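Local coordinates for Polyphosphate:AMP phosphotransferase (PDB 5O6M), which uses inorganic polyphosphate as phosphate donor to convert AMP to ADP and ADP to ATP, and can also use other nucleotides, at residues R42-H56 with L243-P255. The protein carries 1 engineered substitution. Sequence-based numbering, arbitrary orientation.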
# COMPACT_ATOMS: atom_id res chain seq x y z
N ARG D 42 30.09 5.18 14.85
CA ARG D 42 29.73 3.80 15.12
C ARG D 42 28.31 3.50 14.63
O ARG D 42 28.06 2.44 14.05
CB ARG D 42 29.86 3.48 16.61
CG ARG D 42 31.27 3.53 17.16
CD ARG D 42 31.35 2.69 18.43
NE ARG D 42 30.74 3.36 19.57
CZ ARG D 42 30.16 2.72 20.58
NH1 ARG D 42 29.63 3.41 21.59
NH2 ARG D 42 30.09 1.40 20.58
N LEU D 43 27.38 4.43 14.87
CA LEU D 43 26.02 4.26 14.38
C LEU D 43 26.02 4.03 12.87
O LEU D 43 25.38 3.09 12.38
CB LEU D 43 25.19 5.49 14.74
CG LEU D 43 23.76 5.54 14.20
CD1 LEU D 43 22.97 4.35 14.70
CD2 LEU D 43 23.09 6.84 14.61
N GLU D 44 26.74 4.87 12.13
CA GLU D 44 26.83 4.69 10.68
C GLU D 44 27.31 3.28 10.35
O GLU D 44 26.72 2.58 9.52
CB GLU D 44 27.78 5.73 10.07
CG GLU D 44 27.26 7.16 10.10
CD GLU D 44 28.27 8.16 9.56
OE1 GLU D 44 28.03 9.39 9.69
OE2 GLU D 44 29.32 7.73 9.01
N LYS D 45 28.39 2.84 11.01
CA LYS D 45 28.98 1.55 10.68
C LYS D 45 28.08 0.40 11.12
O LYS D 45 28.01 -0.63 10.43
CB LYS D 45 30.36 1.44 11.33
CG LYS D 45 31.31 0.46 10.65
CD LYS D 45 30.87 -0.98 10.84
CE LYS D 45 31.95 -1.95 10.41
NZ LYS D 45 31.56 -3.37 10.67
N LEU D 46 27.39 0.55 12.25
CA LEU D 46 26.48 -0.51 12.70
C LEU D 46 25.27 -0.63 11.77
O LEU D 46 24.78 -1.74 11.53
CB LEU D 46 26.04 -0.25 14.14
CG LEU D 46 27.07 -0.54 15.23
CD1 LEU D 46 26.79 0.31 16.46
CD2 LEU D 46 27.06 -2.01 15.60
N GLN D 47 24.78 0.50 11.26
CA GLN D 47 23.66 0.46 10.32
C GLN D 47 24.02 -0.33 9.07
O GLN D 47 23.21 -1.13 8.57
CB GLN D 47 23.24 1.88 9.97
CG GLN D 47 22.02 1.97 9.06
CD GLN D 47 22.36 1.76 7.60
OE1 GLN D 47 21.58 1.18 6.85
NE2 GLN D 47 23.53 2.23 7.19
N GLU D 48 25.23 -0.14 8.54
CA GLU D 48 25.64 -0.88 7.35
C GLU D 48 25.67 -2.38 7.61
O GLU D 48 25.33 -3.17 6.72
CB GLU D 48 27.01 -0.40 6.87
CG GLU D 48 27.09 1.09 6.55
CD GLU D 48 26.55 1.42 5.17
OE1 GLU D 48 26.55 2.61 4.79
OE2 GLU D 48 26.13 0.48 4.45
N LEU D 49 26.06 -2.79 8.82
CA LEU D 49 25.97 -4.20 9.18
C LEU D 49 24.52 -4.67 9.19
O LEU D 49 24.18 -5.69 8.58
CB LEU D 49 26.64 -4.43 10.54
CG LEU D 49 27.99 -5.15 10.50
CD1 LEU D 49 28.58 -5.26 11.90
CD2 LEU D 49 27.88 -6.52 9.84
N LEU D 50 23.65 -3.95 9.91
CA LEU D 50 22.23 -4.29 9.94
C LEU D 50 21.69 -4.52 8.54
O LEU D 50 21.13 -5.57 8.23
CB LEU D 50 21.45 -3.17 10.64
CG LEU D 50 19.93 -3.28 10.73
CD1 LEU D 50 19.52 -4.38 11.71
CD2 LEU D 50 19.30 -1.94 11.10
N TYR D 51 21.86 -3.52 7.66
CA TYR D 51 21.38 -3.63 6.29
C TYR D 51 21.98 -4.83 5.58
O TYR D 51 21.28 -5.58 4.90
CB TYR D 51 21.69 -2.33 5.54
CG TYR D 51 21.11 -2.25 4.15
CD1 TYR D 51 19.76 -1.99 3.95
CD2 TYR D 51 21.91 -2.42 3.03
CE1 TYR D 51 19.22 -1.91 2.68
CE2 TYR D 51 21.38 -2.34 1.75
CZ TYR D 51 20.04 -2.09 1.58
OH TYR D 51 19.51 -2.01 0.32
N ALA D 52 23.30 -5.02 5.72
CA ALA D 52 23.98 -6.09 5.00
C ALA D 52 23.58 -7.47 5.53
O ALA D 52 23.35 -8.40 4.74
CB ALA D 52 25.49 -5.90 5.09
N GLU D 53 23.50 -7.62 6.85
CA GLU D 53 23.08 -8.90 7.42
C GLU D 53 21.65 -9.24 7.02
O GLU D 53 21.33 -10.41 6.75
CB GLU D 53 23.22 -8.88 8.94
CG GLU D 53 23.00 -10.22 9.61
CD GLU D 53 23.00 -10.12 11.13
OE1 GLU D 53 22.40 -9.17 11.67
OE2 GLU D 53 23.63 -10.99 11.78
N GLY D 54 20.77 -8.24 6.97
CA GLY D 54 19.42 -8.45 6.49
C GLY D 54 18.58 -9.40 7.33
O GLY D 54 17.72 -10.10 6.78
N GLN D 55 18.80 -9.43 8.64
CA GLN D 55 18.05 -10.32 9.52
C GLN D 55 17.21 -9.57 10.55
O GLN D 55 16.03 -9.88 10.71
CB GLN D 55 19.02 -11.28 10.24
CG GLN D 55 19.43 -12.49 9.42
CD GLN D 55 18.25 -13.28 8.88
OE1 GLN D 55 17.10 -13.01 9.23
NE2 GLN D 55 18.53 -14.25 8.02
N HIS D 56 17.80 -8.61 11.25
CA HIS D 56 17.10 -7.93 12.33
C HIS D 56 16.24 -6.78 11.80
O HIS D 56 16.55 -6.16 10.78
CB HIS D 56 18.11 -7.41 13.35
CG HIS D 56 18.84 -8.51 14.07
ND1 HIS D 56 20.11 -8.90 13.72
CD2 HIS D 56 18.46 -9.30 15.10
CE1 HIS D 56 20.49 -9.89 14.52
NE2 HIS D 56 19.51 -10.15 15.36
N LEU D 243 20.91 4.00 21.53
CA LEU D 243 20.72 3.33 20.25
C LEU D 243 21.94 2.50 19.86
O LEU D 243 21.81 1.34 19.45
CB LEU D 243 20.41 4.36 19.16
CG LEU D 243 20.36 3.77 17.74
CD1 LEU D 243 19.33 2.65 17.68
CD2 LEU D 243 20.05 4.85 16.71
N VAL D 244 23.14 3.08 19.97
CA VAL D 244 24.34 2.38 19.52
C VAL D 244 24.55 1.09 20.30
O VAL D 244 24.80 0.03 19.73
CB VAL D 244 25.57 3.31 19.61
CG1 VAL D 244 26.85 2.48 19.57
CG2 VAL D 244 25.56 4.32 18.48
N GLU D 245 24.48 1.17 21.64
CA GLU D 245 24.72 -0.02 22.45
C GLU D 245 23.72 -1.12 22.12
O GLU D 245 24.11 -2.28 21.93
CB GLU D 245 24.65 0.34 23.94
CG GLU D 245 24.73 -0.88 24.85
CD GLU D 245 25.06 -0.53 26.29
OE1 GLU D 245 25.76 0.49 26.50
OE2 GLU D 245 24.63 -1.27 27.20
N THR D 246 22.43 -0.78 22.04
CA THR D 246 21.43 -1.75 21.61
C THR D 246 21.83 -2.41 20.30
O THR D 246 21.71 -3.63 20.14
CB THR D 246 20.06 -1.07 21.49
OG1 THR D 246 19.74 -0.43 22.73
CG2 THR D 246 18.99 -2.09 21.15
N LEU D 247 22.29 -1.61 19.33
CA LEU D 247 22.73 -2.17 18.06
C LEU D 247 23.95 -3.07 18.23
O LEU D 247 24.04 -4.13 17.60
CB LEU D 247 23.01 -1.05 17.06
CG LEU D 247 21.77 -0.29 16.59
CD1 LEU D 247 22.12 0.86 15.68
CD2 LEU D 247 20.81 -1.24 15.90
N GLU D 248 24.89 -2.67 19.09
CA GLU D 248 26.04 -3.53 19.38
C GLU D 248 25.60 -4.87 19.95
O GLU D 248 26.18 -5.91 19.62
CB GLU D 248 26.99 -2.83 20.36
CG GLU D 248 27.61 -1.54 19.85
CD GLU D 248 29.03 -1.74 19.35
OE1 GLU D 248 29.37 -2.87 18.93
OE2 GLU D 248 29.81 -0.76 19.37
N GLY D 249 24.59 -4.85 20.81
CA GLY D 249 24.10 -6.08 21.42
C GLY D 249 23.57 -7.10 20.44
O GLY D 249 23.45 -8.28 20.78
N LEU D 250 23.24 -6.68 19.21
CA LEU D 250 22.69 -7.63 18.25
C LEU D 250 23.74 -8.55 17.66
O LEU D 250 23.38 -9.59 17.10
CB LEU D 250 21.96 -6.89 17.13
CG LEU D 250 20.73 -6.05 17.51
CD1 LEU D 250 20.21 -5.30 16.29
CD2 LEU D 250 19.64 -6.92 18.12
N ALA D 251 25.03 -8.21 17.78
CA ALA D 251 26.11 -9.07 17.32
C ALA D 251 25.95 -9.42 15.84
O ALA D 251 26.01 -10.58 15.44
CB ALA D 251 26.20 -10.33 18.18
N MET D 252 25.75 -8.39 15.03
CA MET D 252 25.46 -8.58 13.62
C MET D 252 26.72 -8.98 12.85
O MET D 252 27.83 -8.55 13.18
CB MET D 252 24.82 -7.32 13.04
CG MET D 252 23.52 -6.95 13.75
SD MET D 252 22.68 -5.46 13.19
CE MET D 252 23.71 -4.19 13.90
N GLN D 253 26.53 -9.80 11.82
CA GLN D 253 27.63 -10.36 11.05
C GLN D 253 27.42 -10.08 9.57
O GLN D 253 26.29 -10.18 9.07
CB GLN D 253 27.72 -11.88 11.22
CG GLN D 253 27.70 -12.39 12.65
CD GLN D 253 28.98 -12.11 13.38
OE1 GLN D 253 30.04 -11.96 12.77
NE2 GLN D 253 28.91 -12.04 14.71
N TYR D 254 28.49 -9.74 8.86
CA TYR D 254 28.40 -9.70 7.41
C TYR D 254 28.12 -11.12 6.90
O TYR D 254 28.68 -12.09 7.43
CB TYR D 254 29.68 -9.15 6.79
CG TYR D 254 29.81 -7.65 6.93
CD1 TYR D 254 30.73 -7.08 7.80
CD2 TYR D 254 29.00 -6.79 6.19
CE1 TYR D 254 30.84 -5.71 7.92
CE2 TYR D 254 29.11 -5.43 6.31
CZ TYR D 254 30.03 -4.89 7.18
OH TYR D 254 30.13 -3.52 7.29
N PRO D 255 27.28 -11.27 5.89
CA PRO D 255 26.97 -12.62 5.38
C PRO D 255 28.20 -13.28 4.77
O PRO D 255 29.25 -12.67 4.57
CB PRO D 255 25.89 -12.36 4.32
CG PRO D 255 25.33 -11.02 4.67
CD PRO D 255 26.47 -10.24 5.23
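Apolar packing begins where L43 and L46 of helix 42-53 meet L243, V244 and L247 of helix 243-249. With CG anti to the backbone N (chi1 175°) and chi2 near 60°, L43 CD1 touches both L243 CD2, at 3.6 Å, and L247 CD1. L46 reaches V244 CG1 and L247 CB with CD1. Past the second helix the chain turns at A251, and M252 comes back against helix 42-53: its SD rests 3.6 Å from L50 CB, and its bend at chi3 brings CE against L46 O. L49 CD2 sits over the centre of the Y254 ring in a CH-pi contact, 3.5 Å from the centroid, while A52 CB meets the same ring obliquely.

The axes of segments 42-53 and 243-249 approach to 9.8 Å at 35°, packing side by side in the P-loop-type alpha/beta fold of the PPK2 family: helix 29-53 leads into the central strand 57-64 of the parallel sheet, and helix 232-249 follows edge strand 224-228. The ring of W190 of the second subunit meets that of Y254, and W190 also packs on A52 and P255, so this end of the contact adjoins the subunit interface.

Polar contacts centre on E53, whose extended side chain takes two hydrogen bonds, one on each oxygen. Q253 N donates to E53 OE2 (3.1 Å) from far above the carboxylate plane, and H56 ND1 donates to E53 OE1 nearly within the imidazole plane. Replacing E53 by an alanine removes both acceptors, and is likely to leave Q253 N and H56 ND1 without these mates and the imidazole freer to turn. L250 CD2 lies over one face of the H56 ring. At the opposite end of the contact, R42 NH2 pairs with E248 OE2 in a salt bridge at the guanidinium edge, modelled too short for its exact geometry to be trusted, while V244 CG1 covers one face, 3.5 Å from R42 CZ.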